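Long-range contacts in cytosolic IMP-GMP specific 5'-nucleotidase (Legionella pneumophila subsp. pneumophila, PDB 4OHF), which probably hydrolyses selected nucleoside 5'-monophosphates such as IMP and GMP, as a magnesium-binding cytosolic nucleotidase of the HAD superfamily: residues Thr320-Glu325 with Arg425-Tyr430; Ile20-Asp25 with Leu299-His304; Gly79-Leu84 with Ala131-Tyr136; Gly71-Ser76 with Pro119-Ile124. One frame throughout, in Å; residues are numbered along the deposited sequence.

Interaction 1: Thr320-Glu325 with Arg425-Tyr430; sequences TALVVE and RFACIY. With PO4 (phosphate ion), chain I.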
loop_
_atom_site.group_PDB
_atom_site.type_symbol
_atom_site.label_atom_id
_atom_site.label_comp_id
_atom_site.label_asym_id
_atom_site.label_seq_id
_atom_site.Cartn_x
_atom_site.Cartn_y
_atom_site.Cartn_z
ATOM N N THR B 320 14.203 -23.242 -4.628
ATOM C CA THR B 320 14.285 -23.312 -3.174
ATOM C C THR B 320 13.708 -24.617 -2.613
ATOM O O THR B 320 12.628 -25.060 -3.001
ATOM C CB THR B 320 13.563 -22.122 -2.519
ATOM O OG1 THR B 320 12.224 -22.058 -3.007
ATOM C CG2 THR B 320 14.260 -20.825 -2.848
ATOM N N ALA B 321 14.453 -25.235 -1.703
ATOM C CA ALA B 321 14.029 -26.471 -1.067
ATOM C C ALA B 321 14.012 -26.221 0.434
ATOM O O ALA B 321 14.595 -25.263 0.925
ATOM C CB ALA B 321 14.989 -27.591 -1.403
ATOM N N LEU B 322 13.363 -27.093 1.173
ATOM C CA LEU B 322 13.261 -26.895 2.601
ATOM C C LEU B 322 13.479 -28.159 3.437
ATOM O O LEU B 322 13.179 -29.281 3.021
ATOM C CB LEU B 322 11.883 -26.328 2.890
ATOM C CG LEU B 322 11.646 -25.610 4.197
ATOM C CD1 LEU B 322 12.437 -24.329 4.201
ATOM C CD2 LEU B 322 10.144 -25.327 4.337
ATOM N N VAL B 323 14.036 -27.957 4.619
ATOM C CA VAL B 323 14.256 -29.031 5.567
ATOM C C VAL B 323 13.317 -28.676 6.727
ATOM O O VAL B 323 13.382 -27.567 7.261
ATOM C CB VAL B 323 15.720 -29.049 6.044
ATOM C CG1 VAL B 323 15.806 -29.632 7.421
ATOM C CG2 VAL B 323 16.564 -29.870 5.095
ATOM N N VAL B 324 12.413 -29.586 7.078
ATOM C CA VAL B 324 11.487 -29.348 8.186
ATOM C C VAL B 324 11.730 -30.386 9.282
ATOM O O VAL B 324 11.184 -31.488 9.252
ATOM C CB VAL B 324 10.034 -29.427 7.715
ATOM C CG1 VAL B 324 9.099 -29.030 8.835
ATOM C CG2 VAL B 324 9.836 -28.522 6.521
ATOM N N GLU B 325 12.566 -30.019 10.245
ATOM C CA GLU B 325 12.926 -30.892 11.353
ATOM C C GLU B 325 11.737 -31.597 12.006
ATOM O O GLU B 325 11.822 -32.782 12.317
ATOM C CB GLU B 325 13.698 -30.086 12.407
ATOM C CG GLU B 325 13.958 -30.819 13.721
ATOM C CD GLU B 325 15.306 -31.518 13.766
ATOM O OE1 GLU B 325 16.245 -30.942 14.369
ATOM O OE2 GLU B 325 15.439 -32.633 13.197
ATOM N N ARG B 425 4.275 -23.555 -1.005
ATOM C CA ARG B 425 4.562 -22.441 -1.905
ATOM C C ARG B 425 6.045 -22.099 -2.020
ATOM O O ARG B 425 6.510 -21.635 -3.063
ATOM C CB ARG B 425 3.792 -21.193 -1.472
ATOM C CG ARG B 425 3.834 -20.055 -2.487
ATOM C CD ARG B 425 3.473 -18.727 -1.846
ATOM N NE ARG B 425 2.729 -17.832 -2.741
ATOM C CZ ARG B 425 3.137 -17.463 -3.952
ATOM N NH1 ARG B 425 4.298 -17.912 -4.445
ATOM N NH2 ARG B 425 2.387 -16.629 -4.661
ATOM N N PHE B 426 6.790 -22.341 -0.953
ATOM C CA PHE B 426 8.201 -22.028 -0.947
ATOM C C PHE B 426 9.119 -23.171 -1.338
ATOM O O PHE B 426 10.144 -22.944 -1.964
ATOM C CB PHE B 426 8.597 -21.491 0.433
ATOM C CG PHE B 426 10.078 -21.289 0.611
ATOM C CD1 PHE B 426 10.910 -22.361 0.939
ATOM C CD2 PHE B 426 10.646 -20.028 0.454
ATOM C CE1 PHE B 426 12.285 -22.172 1.105
ATOM C CE2 PHE B 426 12.016 -19.827 0.617
ATOM C CZ PHE B 426 12.836 -20.897 0.942
ATOM N N ALA B 427 8.773 -24.396 -0.974
ATOM C CA ALA B 427 9.648 -25.520 -1.277
ATOM C C ALA B 427 9.203 -26.410 -2.408
ATOM O O ALA B 427 8.077 -26.900 -2.398
ATOM C CB ALA B 427 9.849 -26.384 -0.023
ATOM N N CYS B 428 10.094 -26.644 -3.369
ATOM C CA CYS B 428 9.752 -27.529 -4.471
ATOM C C CYS B 428 9.816 -28.937 -3.886
ATOM O O CYS B 428 9.077 -29.824 -4.294
ATOM C CB CYS B 428 10.715 -27.336 -5.655
ATOM S SG CYS B 428 12.476 -27.474 -5.313
ATOM N N ILE B 429 10.691 -29.117 -2.899
ATOM C CA ILE B 429 10.826 -30.397 -2.197
ATOM C C ILE B 429 11.225 -30.099 -0.759
ATOM O O ILE B 429 11.809 -29.046 -0.467
ATOM C CB ILE B 429 11.917 -31.329 -2.813
ATOM C CG1 ILE B 429 13.306 -30.744 -2.579
ATOM C CG2 ILE B 429 11.672 -31.513 -4.286
ATOM C CD1 ILE B 429 14.415 -31.661 -2.941
ATOM N N TYR B 430 10.879 -31.013 0.139
ATOM C CA TYR B 430 11.220 -30.867 1.540
ATOM C C TYR B 430 11.444 -32.239 2.166
ATOM O O TYR B 430 10.941 -33.243 1.689
ATOM C CB TYR B 430 10.148 -30.081 2.288
ATOM C CG TYR B 430 8.763 -30.667 2.255
ATOM C CD1 TYR B 430 7.954 -30.508 1.141
ATOM C CD2 TYR B 430 8.246 -31.357 3.363
ATOM C CE1 TYR B 430 6.664 -31.013 1.113
ATOM C CE2 TYR B 430 6.960 -31.861 3.352
ATOM C CZ TYR B 430 6.174 -31.686 2.220
ATOM O OH TYR B 430 4.897 -32.194 2.176
HETATM P P PO4 I . 10.708 -23.626 -6.636
HETATM O O1 PO4 I . 12.151 -23.945 -6.495
HETATM O O2 PO4 I . 10.042 -23.747 -5.316
HETATM O O3 PO4 I . 10.084 -24.572 -7.593
HETATM O O4 PO4 I . 10.547 -22.242 -7.142
#
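Strand 319-323 runs parallel to strand 429-431, with Leu322 paired to Tyr430 in the register and helix 418-426 ending just before the pairing starts. Two backbone bonds join the segments: Cys428 N to Thr320 O (3.0 Å) and Leu322 N to Ile429 O (3.0 Å), the latter in the carbonyl plane. Phe426, its CG anti to the backbone N (chi1 173°), brings its ring against Thr320, whose CB sits over one face as a CH-pi contact, 4.0 Å from the ring centroid. Leu322 CD1 meets the same ring obliquely at CE1 (3.8 Å), while Leu322 CB rests on Ala427 CB (3.6 Å). On the other side of the strand Ala321 CB packs against Ile429 CG1 (3.8 Å). Thr320 OG1 donates to Phe426 O, the modelled length being doubtfully short, and is also bonded to Lys313 NZ. Thr320 N holds a phosphate ion through O1 (2.9 Å), an anion also bound by Lys313, Arg319 and Arg10, and by Tyr113 of the second subunit. Thr320 thus spends its amide on the anion and its carbonyl on the loop leading into the neighbouring strand, while its CB covers Phe426, linking sheet, helix end and anion pocket.

Interaction 2: Ile20-Asp25 with Leu299-His304; sequences IGLDMD and LYIGDH. With MG (magnesium ion), chain J; PO4 (phosphate ion), chain H.
Asp23 and Asp25, the two aspartates of the DxD motif of HAD enzymes, meet Asp303 around a magnesium ion at the C-terminal ends of two neighbouring parallel strands. Strands 20-22 and 299-302 run 21° apart, Gly21 paired with Tyr300, and are joined by three backbone bonds, among them Ile301 N to Gly21 O (2.8 Å) and Asp23 N to Ile301 O (3.1 Å). Leu22 and Ile301 lie side by side on one face, CD2 to CD1 3.9 Å; on the other the Tyr300 ring reaches along toward Asp23, its hydroxyl bonded to Tyr306 and Lys247. Asp23 binds the metal with both oxygens, OD1 at 2.2 Å and OD2 more distantly. Asp25 contributes its backbone O, Asp303 its OD1 (2.2 Å), and a phosphate oxygen and a water complete the shell. The carboxylate planes of Asp23 and Asp303 stand 89° apart, each with oxygen on the ion. Thr27 bonds Asp303 OD1, while His304 ND1 donates to the anti lone pair of Asp303 OD2 (2.8 Å), with OD2 in the imidazole plane; this bond probably helps fix the carboxylate's rotation. A second water bridges Asp23 OD2 and Asp303 N. The phosphate is gripped by Asp25 N at O3 (2.7 Å), and Asp25's own carboxylate is held by Tyr31 and Ser211. Acidic residues gathered at strand ends around magnesium and phosphate are the signature of the HAD active site.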
loop_
_atom_site.group_PDB
_atom_site.type_symbol
_atom_site.label_atom_id
_atom_site.label_comp_id
_atom_site.label_asym_id
_atom_site.label_seq_id
_atom_site.Cartn_x
_atom_site.Cartn_y
_atom_site.Cartn_z
ATOM N N ILE B 20 24.399 -26.074 -5.360
ATOM C CA ILE B 20 23.479 -26.267 -4.253
ATOM C C ILE B 20 23.932 -25.383 -3.084
ATOM O O ILE B 20 24.993 -25.601 -2.500
ATOM C CB ILE B 20 23.441 -27.726 -3.789
ATOM C CG1 ILE B 20 22.757 -28.589 -4.840
ATOM C CG2 ILE B 20 22.673 -27.829 -2.505
ATOM C CD1 ILE B 20 22.812 -30.058 -4.534
ATOM N N GLY B 21 23.124 -24.377 -2.770
ATOM C CA GLY B 21 23.433 -23.476 -1.676
ATOM C C GLY B 21 22.812 -23.987 -0.395
ATOM O O GLY B 21 21.606 -24.233 -0.334
ATOM N N LEU B 22 23.639 -24.150 0.632
ATOM C CA LEU B 22 23.151 -24.659 1.905
ATOM C C LEU B 22 23.180 -23.656 3.036
ATOM O O LEU B 22 24.184 -22.988 3.265
ATOM C CB LEU B 22 23.960 -25.887 2.348
ATOM C CG LEU B 22 24.008 -27.101 1.417
ATOM C CD1 LEU B 22 25.005 -28.136 1.963
ATOM C CD2 LEU B 22 22.616 -27.697 1.284
ATOM N N ASP B 23 22.059 -23.571 3.737
ATOM C CA ASP B 23 21.906 -22.736 4.916
ATOM C C ASP B 23 22.727 -23.521 5.946
ATOM O O ASP B 23 22.708 -24.742 5.927
ATOM C CB ASP B 23 20.417 -22.710 5.277
ATOM C CG ASP B 23 20.141 -22.199 6.674
ATOM O OD1 ASP B 23 20.580 -22.828 7.656
ATOM O OD2 ASP B 23 19.459 -21.166 6.791
ATOM N N MET B 24 23.458 -22.855 6.830
ATOM C CA MET B 24 24.264 -23.594 7.808
ATOM C C MET B 24 23.549 -24.012 9.097
ATOM O O MET B 24 23.319 -25.201 9.326
ATOM C CB MET B 24 25.530 -22.818 8.174
ATOM C CG MET B 24 26.346 -23.507 9.240
ATOM S SD MET B 24 27.878 -22.651 9.727
ATOM C CE MET B 24 27.243 -21.330 10.735
ATOM N N ASP B 25 23.207 -23.051 9.946
ATOM C CA ASP B 25 22.550 -23.376 11.202
ATOM C C ASP B 25 21.145 -23.942 11.022
ATOM O O ASP B 25 20.237 -23.241 10.599
ATOM C CB ASP B 25 22.523 -22.144 12.114
ATOM C CG ASP B 25 23.921 -21.711 12.553
ATOM O OD1 ASP B 25 24.620 -22.493 13.236
ATOM O OD2 ASP B 25 24.328 -20.586 12.205
ATOM N N LEU B 299 20.121 -24.473 -6.468
ATOM C CA LEU B 299 19.150 -24.916 -5.487
ATOM C C LEU B 299 19.624 -24.466 -4.105
ATOM O O LEU B 299 20.733 -24.799 -3.677
ATOM C CB LEU B 299 19.005 -26.444 -5.489
ATOM C CG LEU B 299 18.161 -26.955 -4.310
ATOM C CD1 LEU B 299 16.776 -26.322 -4.329
ATOM C CD2 LEU B 299 18.069 -28.452 -4.379
ATOM N N TYR B 300 18.790 -23.689 -3.424
ATOM C CA TYR B 300 19.104 -23.239 -2.084
ATOM C C TYR B 300 18.220 -24.028 -1.117
ATOM O O TYR B 300 17.015 -24.167 -1.338
ATOM C CB TYR B 300 18.837 -21.741 -1.936
ATOM C CG TYR B 300 18.764 -21.290 -0.490
ATOM C CD1 TYR B 300 17.542 -20.973 0.102
ATOM C CD2 TYR B 300 19.907 -21.235 0.298
ATOM C CE1 TYR B 300 17.465 -20.616 1.451
ATOM C CE2 TYR B 300 19.845 -20.884 1.642
ATOM C CZ TYR B 300 18.623 -20.576 2.220
ATOM O OH TYR B 300 18.568 -20.255 3.564
ATOM N N ILE B 301 18.825 -24.557 -0.060
ATOM C CA ILE B 301 18.081 -25.319 0.927
ATOM C C ILE B 301 18.166 -24.659 2.286
ATOM O O ILE B 301 19.268 -24.457 2.813
ATOM C CB ILE B 301 18.614 -26.756 1.061
ATOM C CG1 ILE B 301 18.666 -27.414 -0.319
ATOM C CG2 ILE B 301 17.702 -27.553 1.996
ATOM C CD1 ILE B 301 19.276 -28.786 -0.335
ATOM N N GLY B 302 17.002 -24.323 2.846
ATOM C CA GLY B 302 16.933 -23.686 4.154
ATOM C C GLY B 302 16.097 -24.494 5.142
ATOM O O GLY B 302 15.621 -25.592 4.813
ATOM N N ASP B 303 15.909 -23.958 6.347
ATOM C CA ASP B 303 15.131 -24.642 7.375
ATOM C C ASP B 303 13.874 -23.889 7.787
ATOM O O ASP B 303 13.006 -24.449 8.443
ATOM C CB ASP B 303 15.989 -24.904 8.610
ATOM C CG ASP B 303 16.844 -23.719 8.979
ATOM O OD1 ASP B 303 17.971 -23.621 8.471
ATOM O OD2 ASP B 303 16.390 -22.873 9.763
ATOM N N HIS B 304 13.774 -22.619 7.414
ATOM C CA HIS B 304 12.579 -21.841 7.740
ATOM C C HIS B 304 12.221 -20.855 6.636
ATOM O O HIS B 304 13.105 -20.347 5.966
ATOM C CB HIS B 304 12.752 -21.118 9.095
ATOM C CG HIS B 304 12.686 -22.042 10.280
ATOM N ND1 HIS B 304 13.767 -22.789 10.707
ATOM C CD2 HIS B 304 11.651 -22.391 11.083
ATOM C CE1 HIS B 304 13.399 -23.559 11.716
ATOM N NE2 HIS B 304 12.120 -23.337 11.963
HETATM MG MG MG J . 19.251 -21.969 9.187
HETATM P P PO4 H . 22.061 -19.694 9.140
HETATM O O1 PO4 H . 22.408 -18.902 10.351
HETATM O O2 PO4 H . 20.867 -20.524 9.404
HETATM O O3 PO4 H . 23.205 -20.577 8.782
HETATM O O4 PO4 H . 21.760 -18.769 8.019
HETATM O O HOH W 1 16.682 -21.223 6.691
HETATM O O HOH W 2 18.430 -20.297 10.113
#

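Interaction 3: Gly79-Leu84 with Ala131-Tyr136; sequences GNILKL and AFCILY
A chi1 of -173° sends the Tyr136 ring away from its own backbone N, out from helix 129-143 to Gly79, while Ile81 carries CG1 beside its own N (chi1 -59°) and extends CD1 toward Cys133. This is a helix packed on the face of an antiparallel sheet: the axes of strand 80-84 and the helix segment come within 9.6 Å and their directions differ by 138°. The segments meet by van der Waals contact, with no hydrogen bond between them. Ile81 CD1 lies near Cys133 O (3.4 Å) and Cys133 CB (4.1 Å), its methyl resting against a turn of the helix. Tyr136 turns its edge to the strand, with Asn80 N (4.2 Å from CE2) and Ile81 CG1 (4.5 Å from CD2) both close to the ring plane. Gly79, in a left-handed conformation, forms a G1 beta bulge with Asn80, both opposite Asp75, and the ring lies beside this bulge where the strand begins. Ala157 of helix 153-170 also touches Tyr136, and Trp406 from a loop packs on Ile81. The tyrosine hydroxyl makes a weak hydrogen bond to Tyr153 O, and its oxygen meets the backbone of the bulge at Gly79 CA, 3.1 Å from Tyr136 OH.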
loop_
_atom_site.group_PDB
_atom_site.type_symbol
_atom_site.label_atom_id
_atom_site.label_comp_id
_atom_site.label_asym_id
_atom_site.label_seq_id
_atom_site.Cartn_x
_atom_site.Cartn_y
_atom_site.Cartn_z
ATOM N N GLY B 79 -3.399 -10.336 22.058
ATOM C CA GLY B 79 -2.648 -11.297 22.850
ATOM C C GLY B 79 -3.120 -12.734 22.668
ATOM O O GLY B 79 -3.241 -13.483 23.637
ATOM N N ASN B 80 -3.381 -13.118 21.422
ATOM C CA ASN B 80 -3.841 -14.475 21.115
ATOM C C ASN B 80 -2.893 -15.230 20.178
ATOM O O ASN B 80 -2.079 -14.629 19.475
ATOM C CB ASN B 80 -5.238 -14.437 20.478
ATOM C CG ASN B 80 -6.283 -13.817 21.389
ATOM O OD1 ASN B 80 -6.336 -14.103 22.589
ATOM N ND2 ASN B 80 -7.136 -12.973 20.815
ATOM N N ILE B 81 -3.012 -16.553 20.174
ATOM C CA ILE B 81 -2.191 -17.389 19.321
ATOM C C ILE B 81 -3.133 -18.242 18.492
ATOM O O ILE B 81 -4.014 -18.900 19.033
ATOM C CB ILE B 81 -1.255 -18.276 20.148
ATOM C CG1 ILE B 81 -0.341 -17.397 21.016
ATOM C CG2 ILE B 81 -0.418 -19.158 19.217
ATOM C CD1 ILE B 81 0.644 -18.194 21.881
ATOM N N LEU B 82 -2.929 -18.241 17.177
ATOM C CA LEU B 82 -3.808 -18.966 16.266
ATOM C C LEU B 82 -3.226 -20.086 15.406
ATOM O O LEU B 82 -2.068 -20.043 15.000
ATOM C CB LEU B 82 -4.469 -17.952 15.332
ATOM C CG LEU B 82 -4.893 -16.616 15.964
ATOM C CD1 LEU B 82 -5.451 -15.720 14.885
ATOM C CD2 LEU B 82 -5.943 -16.837 17.055
ATOM N N LYS B 83 -4.072 -21.074 15.128
ATOM C CA LYS B 83 -3.761 -22.225 14.274
ATOM C C LYS B 83 -4.625 -21.943 13.029
ATOM O O LYS B 83 -5.853 -22.057 13.081
ATOM C CB LYS B 83 -4.250 -23.523 14.928
ATOM C CG LYS B 83 -3.374 -24.778 14.738
ATOM C CD LYS B 83 -3.172 -25.197 13.297
ATOM C CE LYS B 83 -2.378 -26.492 13.203
ATOM N NZ LYS B 83 -3.097 -27.650 13.799
ATOM N N LEU B 84 -3.998 -21.578 11.920
ATOM C CA LEU B 84 -4.745 -21.259 10.707
ATOM C C LEU B 84 -4.718 -22.326 9.621
ATOM O O LEU B 84 -3.824 -23.161 9.573
ATOM C CB LEU B 84 -4.227 -19.948 10.119
ATOM C CG LEU B 84 -4.754 -18.608 10.632
ATOM C CD1 LEU B 84 -5.118 -18.664 12.100
ATOM C CD2 LEU B 84 -3.694 -17.567 10.373
ATOM N N ALA B 131 9.524 -20.957 20.802
ATOM C CA ALA B 131 9.859 -20.325 22.072
ATOM C C ALA B 131 9.048 -19.030 22.182
ATOM O O ALA B 131 8.484 -18.716 23.240
ATOM C CB ALA B 131 11.345 -20.020 22.135
ATOM N N PHE B 132 8.979 -18.290 21.081
ATOM C CA PHE B 132 8.240 -17.040 21.055
ATOM C C PHE B 132 6.808 -17.258 21.531
ATOM O O PHE B 132 6.323 -16.532 22.402
ATOM C CB PHE B 132 8.225 -16.457 19.640
ATOM C CG PHE B 132 7.846 -14.994 19.579
ATOM C CD1 PHE B 132 6.669 -14.536 20.159
ATOM C CD2 PHE B 132 8.664 -14.078 18.925
ATOM C CE1 PHE B 132 6.307 -13.185 20.090
ATOM C CE2 PHE B 132 8.313 -12.722 18.851
ATOM C CZ PHE B 132 7.129 -12.279 19.437
ATOM N N CYS B 133 6.139 -18.257 20.958
ATOM C CA CYS B 133 4.754 -18.566 21.307
ATOM C C CYS B 133 4.572 -18.922 22.770
ATOM O O CYS B 133 3.692 -18.386 23.434
ATOM C CB CYS B 133 4.219 -19.704 20.442
ATOM S SG CYS B 133 3.821 -19.222 18.752
ATOM N N ILE B 134 5.397 -19.828 23.274
ATOM C CA ILE B 134 5.296 -20.226 24.670
ATOM C C ILE B 134 5.480 -19.013 25.583
ATOM O O ILE B 134 4.647 -18.747 26.457
ATOM C CB ILE B 134 6.347 -21.274 25.030
ATOM C CG1 ILE B 134 6.086 -22.558 24.235
ATOM C CG2 ILE B 134 6.313 -21.530 26.527
ATOM C CD1 ILE B 134 7.153 -23.611 24.410
ATOM N N LEU B 135 6.566 -18.272 25.372
ATOM C CA LEU B 135 6.823 -17.096 26.182
ATOM C C LEU B 135 5.675 -16.088 26.086
ATOM O O LEU B 135 5.123 -15.680 27.104
ATOM C CB LEU B 135 8.123 -16.426 25.758
ATOM C CG LEU B 135 8.501 -15.199 26.599
ATOM C CD1 LEU B 135 8.555 -15.613 28.044
ATOM C CD2 LEU B 135 9.839 -14.623 26.167
ATOM N N TYR B 136 5.310 -15.692 24.866
ATOM C CA TYR B 136 4.237 -14.725 24.676
ATOM C C TYR B 136 2.971 -15.184 25.376
ATOM O O TYR B 136 2.275 -14.395 26.007
ATOM C CB TYR B 136 3.941 -14.527 23.197
ATOM C CG TYR B 136 2.950 -13.416 22.933
ATOM C CD1 TYR B 136 3.292 -12.085 23.152
ATOM C CD2 TYR B 136 1.672 -13.695 22.461
ATOM C CE1 TYR B 136 2.389 -11.054 22.902
ATOM C CE2 TYR B 136 0.755 -12.675 22.210
ATOM C CZ TYR B 136 1.119 -11.357 22.433
ATOM O OH TYR B 136 0.208 -10.354 22.199
#

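Interaction 4: Gly71-Ser76 with Pro119-Ile124; sequences GLVIDS and PNYMAI
Ile74 and Met122 form the tight middle of this antiparallel pairing, a hydrogen-bonded pair with Ile74 N to Met122 O at 2.9 Å and Met122 N to Ile74 O at 2.7 Å, both bonds nearly straight. Their CB atoms stand 4.1 Å apart on the face covered by helices, where Phe132 and Tyr136 pack on Ile74 and Ala157 on Met122. Next in the register, Asp75 and Tyr121 make a non-hydrogen-bonded pair on the other face. The tyrosine ring comes in obliquely beside the carboxylate, CE2 3.7 Å from Asp75 CG, with the two planes 53° apart. Tyr109 OH and Asn78 N bind the Asp75 oxygens, so this acid is satisfied beyond the pair. At the end of the pairing both Ser76 N (3.2 Å) and Ser76 OG approach Asn120 O; OG, set between its backbone N and carbonyl carbon (chi1 51°), is modelled doubtfully close. The opposite end is looser. Val73 keeps CG1 near Met122 O (3.6 Å), but its CG2 reaches only Ala123 CB (4.0 Å), at the margin of the contact. Exposure divides between the strands: Asn120 to Ala123 are partly exposed, whereas Val73 to Ser76 are buried. Strand 121-122 is thus a short outer strand, added in antiparallel fashion beside strand 73-75 at the edge of a meander continued by strands 80-84 and 90-95.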
loop_
_atom_site.group_PDB
_atom_site.type_symbol
_atom_site.label_atom_id
_atom_site.label_comp_id
_atom_site.label_asym_id
_atom_site.label_seq_id
_atom_site.Cartn_x
_atom_site.Cartn_y
_atom_site.Cartn_z
ATOM N N GLY B 71 4.405 -23.292 13.158
ATOM C CA GLY B 71 3.387 -22.790 12.249
ATOM C C GLY B 71 2.323 -21.865 12.816
ATOM O O GLY B 71 1.544 -21.295 12.065
ATOM N N LEU B 72 2.297 -21.693 14.134
ATOM C CA LEU B 72 1.297 -20.846 14.767
ATOM C C LEU B 72 1.452 -19.372 14.422
ATOM O O LEU B 72 2.533 -18.919 14.043
ATOM C CB LEU B 72 1.329 -21.026 16.285
ATOM C CG LEU B 72 1.161 -22.469 16.763
ATOM C CD1 LEU B 72 0.989 -22.487 18.282
ATOM C CD2 LEU B 72 -0.038 -23.121 16.059
ATOM N N VAL B 73 0.355 -18.631 14.564
ATOM C CA VAL B 73 0.336 -17.201 14.271
ATOM C C VAL B 73 0.009 -16.379 15.518
ATOM O O VAL B 73 -0.900 -16.717 16.283
ATOM C CB VAL B 73 -0.732 -16.863 13.201
ATOM C CG1 VAL B 73 -0.811 -15.355 13.017
ATOM C CG2 VAL B 73 -0.413 -17.562 11.887
ATOM N N ILE B 74 0.741 -15.291 15.717
ATOM C CA ILE B 74 0.492 -14.442 16.872
ATOM C C ILE B 74 -0.326 -13.191 16.552
ATOM O O ILE B 74 0.026 -12.397 15.678
ATOM C CB ILE B 74 1.804 -14.023 17.550
ATOM C CG1 ILE B 74 2.438 -15.243 18.223
ATOM C CG2 ILE B 74 1.540 -12.920 18.568
ATOM C CD1 ILE B 74 3.674 -14.924 19.066
ATOM N N ASP B 75 -1.442 -13.047 17.256
ATOM C CA ASP B 75 -2.326 -11.894 17.103
ATOM C C ASP B 75 -1.914 -10.958 18.234
ATOM O O ASP B 75 -2.455 -11.032 19.337
ATOM C CB ASP B 75 -3.789 -12.334 17.265
ATOM C CG ASP B 75 -4.769 -11.172 17.209
ATOM O OD1 ASP B 75 -5.987 -11.439 17.097
ATOM O OD2 ASP B 75 -4.333 -10.001 17.285
ATOM N N SER B 76 -0.930 -10.105 17.955
ATOM C CA SER B 76 -0.400 -9.178 18.952
ATOM C C SER B 76 -1.459 -8.233 19.490
ATOM O O SER B 76 -1.460 -7.888 20.670
ATOM C CB SER B 76 0.775 -8.382 18.363
ATOM O OG SER B 76 0.432 -7.800 17.119
ATOM N N PRO B 119 -0.788 -5.929 9.599
ATOM C CA PRO B 119 0.438 -5.965 10.408
ATOM C C PRO B 119 0.272 -6.418 11.854
ATOM O O PRO B 119 1.261 -6.710 12.529
ATOM C CB PRO B 119 0.957 -4.537 10.309
ATOM C CG PRO B 119 -0.308 -3.743 10.194
ATOM C CD PRO B 119 -1.090 -4.550 9.181
ATOM N N ASN B 120 -0.968 -6.477 12.332
ATOM C CA ASN B 120 -1.230 -6.906 13.709
ATOM C C ASN B 120 -0.843 -8.365 13.938
ATOM O O ASN B 120 -0.510 -8.763 15.051
ATOM C CB ASN B 120 -2.713 -6.724 14.071
ATOM C CG ASN B 120 -3.034 -5.316 14.545
ATOM O OD1 ASN B 120 -2.364 -4.788 15.431
ATOM N ND2 ASN B 120 -4.068 -4.707 13.967
ATOM N N TYR B 121 -0.901 -9.165 12.881
ATOM C CA TYR B 121 -0.559 -10.569 12.993
ATOM C C TYR B 121 0.911 -10.808 12.697
ATOM O O TYR B 121 1.457 -10.243 11.750
ATOM C CB TYR B 121 -1.409 -11.402 12.030
ATOM C CG TYR B 121 -2.890 -11.312 12.285
ATOM C CD1 TYR B 121 -3.702 -10.480 11.514
ATOM C CD2 TYR B 121 -3.479 -12.049 13.311
ATOM C CE1 TYR B 121 -5.067 -10.385 11.759
ATOM C CE2 TYR B 121 -4.840 -11.961 13.567
ATOM C CZ TYR B 121 -5.628 -11.126 12.787
ATOM O OH TYR B 121 -6.977 -11.041 13.045
ATOM N N MET B 122 1.546 -11.636 13.519
ATOM C CA MET B 122 2.949 -11.985 13.337
ATOM C C MET B 122 2.952 -13.441 12.892
ATOM O O MET B 122 2.578 -14.330 13.655
ATOM C CB MET B 122 3.705 -11.814 14.652
ATOM C CG MET B 122 3.737 -10.375 15.135
ATOM S SD MET B 122 4.525 -10.129 16.744
ATOM C CE MET B 122 6.224 -9.759 16.253
ATOM N N ALA B 123 3.348 -13.676 11.644
ATOM C CA ALA B 123 3.358 -15.027 11.091
ATOM C C ALA B 123 4.681 -15.435 10.458
ATOM O O ALA B 123 4.705 -16.082 9.410
ATOM C CB ALA B 123 2.231 -15.178 10.069
ATOM N N ILE B 124 5.783 -15.076 11.099
ATOM C CA ILE B 124 7.091 -15.430 10.573
ATOM C C ILE B 124 7.621 -16.761 11.094
ATOM O O ILE B 124 7.707 -16.996 12.303
ATOM C CB ILE B 124 8.138 -14.328 10.873
ATOM C CG1 ILE B 124 7.682 -13.459 12.062
ATOM C CG2 ILE B 124 8.355 -13.489 9.619
ATOM C CD1 ILE B 124 7.342 -14.232 13.340
#

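Overall arrangement
The four contacts fall into two pairs. Interactions 1 and 2 share the central sheet of the HAD core, where strands 319-323 and 298-302 are neighbours: Ala321 N probably bonds Tyr300 O (2.8 Å), and the side chain of Leu322 lies about 9 Å from the magnesium ion of interaction 2. Interactions 3 and 4 share the separate antiparallel sheet, their centres about 8 Å apart; Leu82 N probably bonds Val73 O, and Asp75 N probably bonds Asn80 O (2.8 Å). Interactions 2 and 3 have centres about 26 Å apart. Bound GMP is near a member of each pair, about 11 Å from the side chain of Phe426 and about 9 Å from that of Ala123.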